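Local coordinates for mRNA-binding protein PUF3 (Saccharomyces cerevisiae, PDB 3K49), which binds the 3'-UTR of COX17 and other mitochondrial-protein mRNAs through its Pumilio homology domain, promoting COX17 mRNA deadenylation and decay, at residues E49-P54 against F86-K91; V60-I65 against N95-Q100; D211-L216 against K244-E249; V229-Q234 against I272-K277. All coordinates share one frame; numbering follows the deposited sequence.

Contact 1: residues E49-P54 against F86-K91; sequences ELATSP and FEFGSK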
loop_
_atom_site.group_PDB
_atom_site.type_symbol
_atom_site.label_atom_id
_atom_site.label_comp_id
_atom_site.label_asym_id
_atom_site.label_seq_id
_atom_site.Cartn_x
_atom_site.Cartn_y
_atom_site.Cartn_z
ATOM N N GLU A 49 25.897 17.881 -4.581
ATOM C CA GLU A 49 26.703 18.800 -3.785
ATOM C C GLU A 49 26.060 19.137 -2.442
ATOM O O GLU A 49 26.767 19.340 -1.458
ATOM C CB GLU A 49 26.986 20.091 -4.556
ATOM C CG GLU A 49 27.852 19.890 -5.790
ATOM C CD GLU A 49 29.135 19.136 -5.468
ATOM O OE1 GLU A 49 30.008 19.718 -4.784
ATOM O OE2 GLU A 49 29.263 17.962 -5.893
ATOM N N LEU A 50 24.729 19.206 -2.399
ATOM C CA LEU A 50 24.043 19.600 -1.167
ATOM C C LEU A 50 24.206 18.557 -0.050
ATOM O O LEU A 50 24.108 18.866 1.136
ATOM C CB LEU A 50 22.558 19.872 -1.422
ATOM C CG LEU A 50 22.192 21.152 -2.168
ATOM C CD1 LEU A 50 20.668 21.233 -2.386
ATOM C CD2 LEU A 50 22.702 22.360 -1.411
ATOM N N ALA A 51 24.457 17.316 -0.434
ATOM C CA ALA A 51 24.584 16.254 0.542
ATOM C C ALA A 51 25.945 16.309 1.228
ATOM O O ALA A 51 26.114 15.738 2.302
ATOM C CB ALA A 51 24.370 14.898 -0.119
ATOM N N THR A 52 26.911 16.997 0.623
ATOM C CA THR A 52 28.274 16.981 1.171
ATOM C C THR A 52 28.933 18.351 1.353
ATOM O O THR A 52 30.060 18.430 1.829
ATOM C CB THR A 52 29.217 16.069 0.342
ATOM O OG1 THR A 52 29.448 16.655 -0.940
ATOM C CG2 THR A 52 28.593 14.699 0.146
ATOM N N SER A 53 28.231 19.421 0.991
ATOM C CA SER A 53 28.790 20.771 1.075
ATOM C C SER A 53 28.679 21.364 2.472
ATOM O O SER A 53 27.686 21.146 3.168
ATOM C CB SER A 53 28.102 21.712 0.074
ATOM O OG SER A 53 28.453 21.391 -1.260
ATOM N N PRO A 54 29.695 22.143 2.881
ATOM C CA PRO A 54 29.653 22.845 4.171
ATOM C C PRO A 54 28.494 23.841 4.220
ATOM O O PRO A 54 28.002 24.251 3.175
ATOM C CB PRO A 54 30.997 23.599 4.203
ATOM C CG PRO A 54 31.423 23.680 2.781
ATOM C CD PRO A 54 30.969 22.376 2.182
ATOM N N PHE A 86 15.212 20.270 2.726
ATOM C CA PHE A 86 14.559 19.721 3.922
ATOM C C PHE A 86 15.414 18.610 4.547
ATOM O O PHE A 86 15.469 18.450 5.759
ATOM C CB PHE A 86 13.127 19.226 3.636
ATOM C CG PHE A 86 12.104 20.334 3.538
ATOM C CD1 PHE A 86 11.530 20.674 2.310
ATOM C CD2 PHE A 86 11.719 21.040 4.676
ATOM C CE1 PHE A 86 10.589 21.693 2.224
ATOM C CE2 PHE A 86 10.781 22.069 4.601
ATOM C CZ PHE A 86 10.210 22.392 3.381
ATOM N N GLU A 87 16.087 17.849 3.702
ATOM C CA GLU A 87 16.961 16.780 4.140
ATOM C C GLU A 87 18.322 17.275 4.710
ATOM O O GLU A 87 18.808 16.786 5.741
ATOM C CB GLU A 87 17.191 15.839 2.957
ATOM C CG GLU A 87 17.905 14.543 3.272
ATOM C CD GLU A 87 17.846 13.561 2.107
ATOM O OE1 GLU A 87 18.344 12.425 2.249
ATOM O OE2 GLU A 87 17.302 13.930 1.041
ATOM N N PHE A 88 18.937 18.247 4.046
ATOM C CA PHE A 88 20.290 18.672 4.416
ATOM C C PHE A 88 20.328 20.104 4.900
ATOM O O PHE A 88 21.396 20.629 5.179
ATOM C CB PHE A 88 21.265 18.475 3.241
ATOM C CG PHE A 88 21.433 17.039 2.864
ATOM C CD1 PHE A 88 20.826 16.525 1.734
ATOM C CD2 PHE A 88 22.150 16.178 3.687
ATOM C CE1 PHE A 88 20.951 15.177 1.411
ATOM C CE2 PHE A 88 22.280 14.830 3.375
ATOM C CZ PHE A 88 21.676 14.330 2.232
ATOM N N GLY A 89 19.159 20.726 5.005
ATOM C CA GLY A 89 19.074 22.128 5.360
ATOM C C GLY A 89 19.170 22.378 6.849
ATOM O O GLY A 89 19.035 21.453 7.655
ATOM N N SER A 90 19.419 23.639 7.201
ATOM C CA SER A 90 19.383 24.081 8.589
ATOM C C SER A 90 17.959 24.447 9.024
ATOM O O SER A 90 17.097 24.756 8.194
ATOM C CB SER A 90 20.290 25.301 8.771
ATOM O OG SER A 90 19.791 26.395 8.026
ATOM N N LYS A 91 17.734 24.438 10.332
ATOM C CA LYS A 91 16.464 24.873 10.904
ATOM C C LYS A 91 15.978 26.180 10.276
ATOM O O LYS A 91 14.857 26.277 9.772
ATOM C CB LYS A 91 16.602 25.031 12.418
ATOM C CG LYS A 91 15.495 24.365 13.224
ATOM C CD LYS A 91 15.988 24.028 14.634
ATOM C CE LYS A 91 15.171 22.915 15.281
ATOM N NZ LYS A 91 15.814 22.425 16.529
#
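Ala51 lies over the flat of the Phe88 ring and so joins two successive repeats of the Pumilio homology domain, residues 49-54 belonging to Pumilio repeat 1 and residues 86-91 to repeat 2. The tight part is a CH-pi contact: Ala51 CA stands 3.7 Å from the centroid of the Phe88 ring and only 3° off the ring normal. The methyl leans toward the far rim, Ala51 CB being 3.6 Å from Phe88 CZ. Alanine suits this place because a single methyl lets the backbone itself settle onto the ring. Phe88 holds its CG opposite the carbonyl carbon (chi1 -64°), which carries the ring from the backbone across to Ala51, while its CB meets Leu50 O at 3.6 Å. The other face of the ring is covered by Glu87 CG, set toward the rim, so the phenyl is sandwiched between its own neighbour Glu87 and Ala51 of the preceding repeat. Replacing Phe88 by an alanine would probably leave Ala51 CA without its aromatic platform and open a gap between the two segments. Inward, Leu50 is buried against Lys84 and Phe85 of helix 79-88. The outer side is looser: Ala51 remains exposed to solvent, and the two segments bury just 127 Å² in all. Beyond the ring, Phe88 O receives a hydrogen bond from Lys58 NZ. The turn that presents Ala51 is fastened by Glu49 O, which accepts Thr52 N on one face of its carbonyl plane and Ser53 OG, 2.7 Å from Glu49 O, on the other.

Contact 2: residues V60-I65 against N95-Q100; sequences VIFNEI and NTLVDQ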
loop_
_atom_site.group_PDB
_atom_site.type_symbol
_atom_site.label_atom_id
_atom_site.label_comp_id
_atom_site.label_asym_id
_atom_site.label_seq_id
_atom_site.Cartn_x
_atom_site.Cartn_y
_atom_site.Cartn_z
ATOM N N VAL A 60 24.704 29.877 0.431
ATOM C CA VAL A 60 24.820 30.722 -0.752
ATOM C C VAL A 60 23.827 30.315 -1.823
ATOM O O VAL A 60 23.193 31.174 -2.438
ATOM C CB VAL A 60 26.268 30.793 -1.304
ATOM C CG1 VAL A 60 26.280 31.404 -2.684
ATOM C CG2 VAL A 60 27.137 31.605 -0.355
ATOM N N ILE A 61 23.694 29.010 -2.041
ATOM C CA ILE A 61 22.671 28.494 -2.951
ATOM C C ILE A 61 21.272 28.847 -2.461
ATOM O O ILE A 61 20.457 29.360 -3.221
ATOM C CB ILE A 61 22.748 26.973 -3.101
ATOM C CG1 ILE A 61 24.137 26.559 -3.584
ATOM C CG2 ILE A 61 21.688 26.500 -4.086
ATOM C CD1 ILE A 61 24.432 26.965 -5.020
ATOM N N PHE A 62 21.001 28.586 -1.185
ATOM C CA PHE A 62 19.663 28.811 -0.638
ATOM C C PHE A 62 19.225 30.266 -0.699
ATOM O O PHE A 62 18.118 30.565 -1.139
ATOM C CB PHE A 62 19.559 28.320 0.804
ATOM C CG PHE A 62 18.198 28.521 1.418
ATOM C CD1 PHE A 62 17.902 29.678 2.125
ATOM C CD2 PHE A 62 17.211 27.538 1.292
ATOM C CE1 PHE A 62 16.646 29.864 2.691
ATOM C CE2 PHE A 62 15.951 27.703 1.863
ATOM C CZ PHE A 62 15.666 28.870 2.561
ATOM N N ASN A 63 20.079 31.173 -0.240
ATOM C CA ASN A 63 19.710 32.586 -0.203
ATOM C C ASN A 63 19.506 33.141 -1.610
ATOM O O ASN A 63 18.869 34.179 -1.807
ATOM C CB ASN A 63 20.738 33.401 0.588
ATOM C CG ASN A 63 20.827 32.960 2.041
ATOM O OD1 ASN A 63 19.953 32.239 2.534
ATOM N ND2 ASN A 63 21.885 33.380 2.733
ATOM N N GLU A 64 20.027 32.414 -2.587
ATOM C CA GLU A 64 19.862 32.787 -3.975
ATOM C C GLU A 64 18.534 32.296 -4.571
ATOM O O GLU A 64 17.905 33.004 -5.353
ATOM C CB GLU A 64 21.032 32.239 -4.793
ATOM C CG GLU A 64 21.244 32.931 -6.127
ATOM C CD GLU A 64 22.108 32.109 -7.070
ATOM O OE1 GLU A 64 21.768 32.011 -8.279
ATOM O OE2 GLU A 64 23.122 31.551 -6.591
ATOM N N ILE A 65 18.105 31.087 -4.218
ATOM C CA ILE A 65 16.917 30.522 -4.855
ATOM C C ILE A 65 15.689 30.577 -3.972
ATOM O O ILE A 65 14.644 30.097 -4.372
ATOM C CB ILE A 65 17.113 29.046 -5.255
ATOM C CG1 ILE A 65 17.398 28.203 -4.007
ATOM C CG2 ILE A 65 18.203 28.900 -6.303
ATOM C CD1 ILE A 65 17.187 26.732 -4.194
ATOM N N ASN A 95 12.569 26.398 8.197
ATOM C CA ASN A 95 11.521 27.312 8.656
ATOM C C ASN A 95 11.108 28.291 7.565
ATOM O O ASN A 95 9.935 28.621 7.410
ATOM C CB ASN A 95 11.971 28.101 9.887
ATOM C CG ASN A 95 12.164 27.226 11.112
ATOM O OD1 ASN A 95 11.748 26.061 11.136
ATOM N ND2 ASN A 95 12.804 27.783 12.143
ATOM N N THR A 96 12.084 28.746 6.799
ATOM C CA THR A 96 11.833 29.717 5.750
ATOM C C THR A 96 10.975 29.148 4.628
ATOM O O THR A 96 10.095 29.829 4.111
ATOM C CB THR A 96 13.160 30.248 5.176
ATOM O OG1 THR A 96 13.816 31.049 6.168
ATOM C CG2 THR A 96 12.924 31.071 3.912
ATOM N N LEU A 97 11.254 27.907 4.242
ATOM C CA LEU A 97 10.483 27.228 3.214
ATOM C C LEU A 97 9.063 26.961 3.705
ATOM O O LEU A 97 8.089 27.164 2.976
ATOM C CB LEU A 97 11.152 25.910 2.850
ATOM C CG LEU A 97 12.547 25.983 2.248
ATOM C CD1 LEU A 97 13.076 24.559 1.993
ATOM C CD2 LEU A 97 12.536 26.808 0.986
ATOM N N VAL A 98 8.956 26.508 4.953
ATOM C CA VAL A 98 7.662 26.253 5.554
ATOM C C VAL A 98 6.820 27.523 5.518
ATOM O O VAL A 98 5.647 27.497 5.149
ATOM C CB VAL A 98 7.793 25.727 7.001
ATOM C CG1 VAL A 98 6.451 25.759 7.713
ATOM C CG2 VAL A 98 8.334 24.312 7.005
ATOM N N ASP A 99 7.429 28.641 5.887
ATOM C CA ASP A 99 6.718 29.909 5.897
ATOM C C ASP A 99 6.285 30.345 4.500
ATOM O O ASP A 99 5.386 31.168 4.361
ATOM C CB ASP A 99 7.564 30.987 6.567
ATOM C CG ASP A 99 7.917 30.631 8.004
ATOM O OD1 ASP A 99 7.341 29.653 8.538
ATOM O OD2 ASP A 99 8.778 31.320 8.599
ATOM N N GLN A 100 6.918 29.793 3.471
ATOM C CA GLN A 100 6.448 30.009 2.104
ATOM C C GLN A 100 5.339 29.028 1.698
ATOM O O GLN A 100 4.698 29.202 0.659
ATOM C CB GLN A 100 7.602 29.919 1.110
ATOM C CG GLN A 100 8.469 31.153 1.072
ATOM C CD GLN A 100 9.530 31.051 0.012
ATOM O OE1 GLN A 100 9.283 30.517 -1.071
ATOM N NE2 GLN A 100 10.726 31.550 0.317
#
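Phe62 meets Thr96 and Leu97 in a small apolar helix-to-helix contact that ties neighbouring repeats of the Pumilio domain together, its nearest atom about 14 Å from the bound RNA. Phe62 belongs to Pumilio repeat 1 and its two partners to repeat 2; they lie on helices 55-65 and 91-101. The backbones are well separated, with Phe62 CA and Leu97 CA 10.1 Å apart; the side chains must bridge that interval, and the long, flat phenylalanine does most of it. Its CG is trans to the backbone N (chi1 -180°), which sends the ring straight out from its helix with the far end leading. Thr96 CG2 touches that end at the ring edge, close to the ring plane, 3.8 Å from Phe62 CZ. Leu97 points its CB elsewhere but bends back through its branch: Leu97 CD2 comes obliquely to within 3.6 Å of Phe62 CE2, the two side chains sliding past each other in opposite directions, while Leu97 CG sits at the ring edge. Leucine suits a buried place that also packs on Phe85 and Phe86 of helix 79-88, and Phe85 meets the Phe62 ring edge-to-face. A serine in place of Phe62 would probably leave Thr96 CG2 and Leu97 CD2 without their apolar partner and open a gap between the helices. Threonine fits by dividing its two branches: Thr96 OG1 hydrogen-bonds to Ile92 O, one turn back in its own helix, and the methyl is turned to the phenyl ring, bringing Thr96 CB too to 3.9 Å from Phe62 CZ.

Contact 3: residues D211-L216 against K244-E249; sequences DFIPYL and KQEIIE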
loop_
_atom_site.group_PDB
_atom_site.type_symbol
_atom_site.label_atom_id
_atom_site.label_comp_id
_atom_site.label_asym_id
_atom_site.label_seq_id
_atom_site.Cartn_x
_atom_site.Cartn_y
_atom_site.Cartn_z
ATOM N N ASP A 211 -21.353 -4.672 7.192
ATOM C CA ASP A 211 -22.573 -5.121 6.527
ATOM C C ASP A 211 -22.310 -5.446 5.061
ATOM O O ASP A 211 -23.219 -5.821 4.333
ATOM C CB ASP A 211 -23.694 -4.072 6.630
ATOM C CG ASP A 211 -24.246 -3.920 8.047
ATOM O OD1 ASP A 211 -24.909 -2.894 8.314
ATOM O OD2 ASP A 211 -24.025 -4.819 8.890
ATOM N N PHE A 212 -21.059 -5.340 4.638
ATOM C CA PHE A 212 -20.734 -5.429 3.219
ATOM C C PHE A 212 -19.535 -6.300 2.874
ATOM O O PHE A 212 -18.998 -6.184 1.775
ATOM C CB PHE A 212 -20.526 -4.024 2.665
ATOM C CG PHE A 212 -21.711 -3.132 2.881
ATOM C CD1 PHE A 212 -22.919 -3.387 2.226
ATOM C CD2 PHE A 212 -21.640 -2.064 3.758
ATOM C CE1 PHE A 212 -24.034 -2.579 2.430
ATOM C CE2 PHE A 212 -22.748 -1.245 3.968
ATOM C CZ PHE A 212 -23.948 -1.504 3.301
ATOM N N ILE A 213 -19.140 -7.177 3.795
ATOM C CA ILE A 213 -17.975 -8.043 3.606
ATOM C C ILE A 213 -18.001 -8.832 2.305
ATOM O O ILE A 213 -16.958 -8.968 1.658
ATOM C CB ILE A 213 -17.846 -9.072 4.738
ATOM C CG1 ILE A 213 -17.578 -8.377 6.069
ATOM C CG2 ILE A 213 -16.753 -10.080 4.417
ATOM C CD1 ILE A 213 -17.676 -9.296 7.269
ATOM N N PRO A 214 -19.179 -9.384 1.929
ATOM C CA PRO A 214 -19.305 -10.049 0.621
ATOM C C PRO A 214 -18.905 -9.172 -0.573
ATOM O O PRO A 214 -18.221 -9.659 -1.472
ATOM C CB PRO A 214 -20.796 -10.394 0.536
ATOM C CG PRO A 214 -21.243 -10.552 1.955
ATOM C CD PRO A 214 -20.382 -9.581 2.768
ATOM N N TYR A 215 -19.325 -7.911 -0.601
ATOM C CA TYR A 215 -18.927 -7.047 -1.711
ATOM C C TYR A 215 -17.440 -6.744 -1.640
ATOM O O TYR A 215 -16.737 -6.808 -2.651
ATOM C CB TYR A 215 -19.729 -5.747 -1.739
ATOM C CG TYR A 215 -21.210 -5.957 -1.614
ATOM C CD1 TYR A 215 -21.870 -5.704 -0.414
ATOM C CD2 TYR A 215 -21.956 -6.431 -2.689
ATOM C CE1 TYR A 215 -23.245 -5.909 -0.290
ATOM C CE2 TYR A 215 -23.326 -6.637 -2.579
ATOM C CZ TYR A 215 -23.965 -6.374 -1.378
ATOM O OH TYR A 215 -25.321 -6.575 -1.269
ATOM N N LEU A 216 -16.964 -6.412 -0.445
ATOM C CA LEU A 216 -15.545 -6.081 -0.249
ATOM C C LEU A 216 -14.628 -7.217 -0.670
ATOM O O LEU A 216 -13.623 -6.995 -1.331
ATOM C CB LEU A 216 -15.269 -5.681 1.197
ATOM C CG LEU A 216 -16.002 -4.405 1.620
ATOM C CD1 LEU A 216 -16.265 -4.386 3.118
ATOM C CD2 LEU A 216 -15.240 -3.169 1.186
ATOM N N LYS A 244 -12.974 -10.028 12.054
ATOM C CA LYS A 244 -12.135 -11.079 11.493
ATOM C C LYS A 244 -12.895 -12.400 11.429
ATOM O O LYS A 244 -12.694 -13.198 10.517
ATOM C CB LYS A 244 -10.843 -11.251 12.280
ATOM C CG LYS A 244 -9.877 -12.219 11.617
ATOM C CD LYS A 244 -8.610 -12.379 12.433
ATOM C CE LYS A 244 -7.657 -13.399 11.826
ATOM N NZ LYS A 244 -6.287 -13.269 12.435
ATOM N N GLN A 245 -13.775 -12.615 12.400
ATOM C CA GLN A 245 -14.617 -13.800 12.424
ATOM C C GLN A 245 -15.670 -13.796 11.294
ATOM O O GLN A 245 -15.825 -14.791 10.584
ATOM C CB GLN A 245 -15.282 -13.954 13.800
ATOM C CG GLN A 245 -16.138 -15.220 13.964
ATOM C CD GLN A 245 -15.324 -16.506 13.872
ATOM O OE1 GLN A 245 -14.149 -16.528 14.215
ATOM N NE2 GLN A 245 -15.951 -17.579 13.406
ATOM N N GLU A 246 -16.380 -12.679 11.117
ATOM C CA GLU A 246 -17.365 -12.558 10.029
ATOM C C GLU A 246 -16.730 -12.737 8.660
ATOM O O GLU A 246 -17.398 -13.104 7.700
ATOM C CB GLU A 246 -18.093 -11.206 10.072
ATOM C CG GLU A 246 -18.415 -10.747 11.493
ATOM C CD GLU A 246 -18.750 -9.268 11.597
ATOM O OE1 GLU A 246 -19.686 -8.814 10.895
ATOM O OE2 GLU A 246 -18.078 -8.571 12.395
ATOM N N ILE A 247 -15.440 -12.446 8.560
ATOM C CA ILE A 247 -14.758 -12.596 7.287
ATOM C C ILE A 247 -14.506 -14.074 7.059
ATOM O O ILE A 247 -14.813 -14.600 5.996
ATOM C CB ILE A 247 -13.446 -11.803 7.229
ATOM C CG1 ILE A 247 -13.728 -10.300 7.289
ATOM C CG2 ILE A 247 -12.701 -12.141 5.961
ATOM C CD1 ILE A 247 -12.530 -9.455 7.719
ATOM N N ILE A 248 -13.961 -14.737 8.073
ATOM C CA ILE A 248 -13.780 -16.177 8.042
ATOM C C ILE A 248 -15.119 -16.900 7.784
ATOM O O ILE A 248 -15.236 -17.763 6.903
ATOM C CB ILE A 248 -13.220 -16.683 9.381
ATOM C CG1 ILE A 248 -11.862 -16.044 9.685
ATOM C CG2 ILE A 248 -13.108 -18.191 9.366
ATOM C CD1 ILE A 248 -10.788 -16.332 8.645
ATOM N N GLU A 249 -16.132 -16.549 8.566
ATOM C CA GLU A 249 -17.432 -17.187 8.421
ATOM C C GLU A 249 -17.942 -16.993 7.015
ATOM O O GLU A 249 -18.434 -17.939 6.414
ATOM C CB GLU A 249 -18.430 -16.664 9.453
ATOM C CG GLU A 249 -18.129 -17.155 10.863
ATOM C CD GLU A 249 -18.786 -16.299 11.941
ATOM O OE1 GLU A 249 -19.193 -15.152 11.639
ATOM O OE2 GLU A 249 -18.886 -16.774 13.098
#
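Ile213 drives its CD1 methyl against the helix carrying Glu246 and Ile247. The closest approach is Ile213 CD1 to Glu246 CB, 3.4 Å, and the same methyl stands 4.1 Å from Ile247 CG1. The other branch joins in, Ile213 CG2 lying 4.2 Å from Ile247 CG1, so both arms of the isoleucine meet the partner helix, its side chain crossing those of Glu246 and Ile247 at about a right angle. Isoleucine suits this site because its two branches, ending in CD1 and CG2, can both reach the partner helix from one beta-branched carbon. Both segments belong to Pumilio repeat 6, and the contact joins helix 213-218 to helix 238-252 within that repeat. Helix 222-230, between them in the chain, supplies the next layer: Ile226, Val229 and Leu230 pack on Ile247. Glu246 contributes the apolar base of its chain; beyond CG it runs out extended, its side chain touching Lys210. Its carboxylate and that of Asp211 are like charges, with Glu246 OE1 6.2 Å from Asp211 OD2. Farther round helix 238-252, Gln245 NE2 donates to Glu249 OE2 over 3.1 Å at 158°, arriving from above the carboxylate plane, 52° out of it.

Contact 4: residues V229-Q234 against I272-K277; sequences VLQQDQ and ILYGSK
Tyr274 sets its CG opposite the carbonyl carbon (chi1 -65°), which places the tyrosine ring beside Gln231 CB; the chi1 of Gln231, 91°, sets only the course of its chain beyond that atom. Gln231 CB lies over one ring face, 4.1 Å from the Tyr274 centroid and 23° off the normal, in a CH-pi contact offset toward the rim; its nearest ring atom is Tyr274 CD2, at 3.8 Å. Leu273 CG covers the centre of the opposite face, so the ring is held between an aliphatic neighbour and the adjoining segment. Closer to the backbone, Leu230 O meets Tyr274 CB at 3.4 Å. Gln231 and Tyr274 are both exposed, which suits types whose aliphatic or aromatic part can pack while a polar end remains. Lys244 NZ, from helix 238-252, hydrogen-bonds to both Tyr274 O and Gln232 O, with a weak bond to Leu230 O, and so bridges the two segments through their carbonyls. After Gly275 leaves the helical path, Ser276 N-caps helix 277-284, with Gln279 OE1 bonded back to Ser276 N. Residues 229-234 belong to Pumilio repeat 6 and residues 272-277 to repeat 7: the contact joins successive repeats in the alpha-helical repeat array of the Pumilio homology domain.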
loop_
_atom_site.group_PDB
_atom_site.type_symbol
_atom_site.label_atom_id
_atom_site.label_comp_id
_atom_site.label_asym_id
_atom_site.label_seq_id
_atom_site.Cartn_x
_atom_site.Cartn_y
_atom_site.Cartn_z
ATOM N N VAL A 229 -7.350 -6.547 7.424
ATOM C CA VAL A 229 -8.057 -6.958 8.637
ATOM C C VAL A 229 -7.723 -8.393 9.037
ATOM O O VAL A 229 -7.536 -8.682 10.216
ATOM C CB VAL A 229 -9.574 -6.854 8.478
ATOM C CG1 VAL A 229 -10.253 -7.291 9.759
ATOM C CG2 VAL A 229 -9.971 -5.425 8.090
ATOM N N LEU A 230 -7.636 -9.282 8.051
ATOM C CA LEU A 230 -7.308 -10.689 8.297
ATOM C C LEU A 230 -5.943 -10.889 8.946
ATOM O O LEU A 230 -5.750 -11.813 9.738
ATOM C CB LEU A 230 -7.355 -11.503 7.000
ATOM C CG LEU A 230 -8.723 -11.867 6.402
ATOM C CD1 LEU A 230 -8.538 -12.587 5.081
ATOM C CD2 LEU A 230 -9.508 -12.731 7.347
ATOM N N GLN A 231 -4.983 -10.043 8.598
ATOM C CA GLN A 231 -3.626 -10.282 9.057
ATOM C C GLN A 231 -3.325 -9.624 10.390
ATOM O O GLN A 231 -2.199 -9.689 10.874
ATOM C CB GLN A 231 -2.623 -9.816 8.021
ATOM C CG GLN A 231 -2.194 -8.395 8.207
ATOM C CD GLN A 231 -1.117 -8.019 7.226
ATOM O OE1 GLN A 231 -0.886 -8.735 6.246
ATOM N NE2 GLN A 231 -0.443 -6.896 7.479
ATOM N N GLN A 232 -4.327 -8.994 10.986
ATOM C CA GLN A 232 -4.192 -8.488 12.342
ATOM C C GLN A 232 -4.138 -9.641 13.343
ATOM O O GLN A 232 -4.562 -10.754 13.043
ATOM C CB GLN A 232 -5.354 -7.566 12.678
ATOM C CG GLN A 232 -5.435 -6.360 11.781
ATOM C CD GLN A 232 -4.179 -5.524 11.838
ATOM O OE1 GLN A 232 -3.811 -5.027 12.895
ATOM N NE2 GLN A 232 -3.521 -5.349 10.693
ATOM N N ASP A 233 -3.610 -9.371 14.532
ATOM C CA ASP A 233 -3.526 -10.386 15.577
ATOM C C ASP A 233 -4.575 -10.129 16.653
ATOM O O ASP A 233 -5.115 -9.026 16.751
ATOM C CB ASP A 233 -2.122 -10.413 16.185
ATOM C CG ASP A 233 -1.084 -10.963 15.224
ATOM O OD1 ASP A 233 -1.479 -11.580 14.212
ATOM O OD2 ASP A 233 0.124 -10.776 15.484
ATOM N N GLN A 234 -4.862 -11.143 17.462
ATOM C CA GLN A 234 -5.875 -11.005 18.504
ATOM C C GLN A 234 -5.399 -10.127 19.659
ATOM O O GLN A 234 -6.046 -10.049 20.705
ATOM C CB GLN A 234 -6.337 -12.374 18.997
ATOM C CG GLN A 234 -7.269 -13.068 18.023
ATOM C CD GLN A 234 -7.696 -14.441 18.498
ATOM O OE1 GLN A 234 -7.007 -15.080 19.296
ATOM N NE2 GLN A 234 -8.840 -14.907 18.006
ATOM N N ILE A 272 -6.842 -18.675 5.395
ATOM C CA ILE A 272 -6.229 -19.902 5.898
ATOM C C ILE A 272 -4.789 -19.673 6.384
ATOM O O ILE A 272 -4.267 -20.434 7.195
ATOM C CB ILE A 272 -6.300 -21.055 4.862
ATOM C CG1 ILE A 272 -5.463 -20.749 3.633
ATOM C CG2 ILE A 272 -7.747 -21.313 4.431
ATOM C CD1 ILE A 272 -5.717 -21.731 2.509
ATOM N N LEU A 273 -4.165 -18.603 5.905
ATOM C CA LEU A 273 -2.815 -18.268 6.326
ATOM C C LEU A 273 -2.797 -17.587 7.689
ATOM O O LEU A 273 -1.972 -17.922 8.535
ATOM C CB LEU A 273 -2.134 -17.375 5.289
ATOM C CG LEU A 273 -0.757 -16.846 5.679
ATOM C CD1 LEU A 273 0.144 -17.987 6.094
ATOM C CD2 LEU A 273 -0.138 -16.063 4.538
ATOM N N TYR A 274 -3.707 -16.640 7.908
ATOM C CA TYR A 274 -3.695 -15.862 9.147
ATOM C C TYR A 274 -4.828 -16.159 10.134
ATOM O O TYR A 274 -4.863 -15.605 11.227
ATOM C CB TYR A 274 -3.630 -14.367 8.835
ATOM C CG TYR A 274 -2.333 -13.984 8.167
ATOM C CD1 TYR A 274 -1.116 -14.175 8.814
ATOM C CD2 TYR A 274 -2.316 -13.458 6.882
ATOM C CE1 TYR A 274 0.080 -13.840 8.207
ATOM C CE2 TYR A 274 -1.123 -13.116 6.268
ATOM C CZ TYR A 274 0.072 -13.306 6.932
ATOM O OH TYR A 274 1.260 -12.965 6.316
ATOM N N GLY A 275 -5.756 -17.025 9.758
ATOM C CA GLY A 275 -6.811 -17.400 10.676
ATOM C C GLY A 275 -6.313 -18.289 11.807
ATOM O O GLY A 275 -5.337 -19.021 11.645
ATOM N N SER A 276 -6.984 -18.218 12.955
ATOM C CA SER A 276 -6.665 -19.064 14.106
ATOM C C SER A 276 -6.854 -20.550 13.784
ATOM O O SER A 276 -7.364 -20.911 12.721
ATOM C CB SER A 276 -7.526 -18.678 15.316
ATOM O OG SER A 276 -8.891 -18.986 15.092
ATOM N N LYS A 277 -6.436 -21.412 14.705
ATOM C CA LYS A 277 -6.589 -22.849 14.531
ATOM C C LYS A 277 -8.020 -23.214 14.139
ATOM O O LYS A 277 -8.250 -23.938 13.165
ATOM C CB LYS A 277 -6.175 -23.585 15.816
ATOM C CG LYS A 277 -6.445 -22.801 17.108
ATOM C CD LYS A 277 -7.837 -23.068 17.666
ATOM C CE LYS A 277 -8.479 -21.786 18.201
ATOM N NZ LYS A 277 -7.607 -21.031 19.158
#

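Overall arrangement
The contacts form two pairs at separate places along the curved Pumilio domain. Contacts 1 and 2 have centres about 12 Å apart and touch where Phe86 CZ meets Leu97 CB at 3.7 Å; contacts 3 and 4, about 13 Å apart, meet through Lys244 and through Ile247 CG2, 3.5 Å from Leu230 CD2. Between the pairs the centres are about 45 to 51 Å apart, on opposite sides of the chain's centre. Contacts 1 and 4 resemble each other: an aromatic residue late in one helix lies against the preceding repeat, and a lysine binds its carbonyl. Their nearest atoms are about 9 Å from the RNA, against about 8 Å for contact 3 and 14 Å for contact 2.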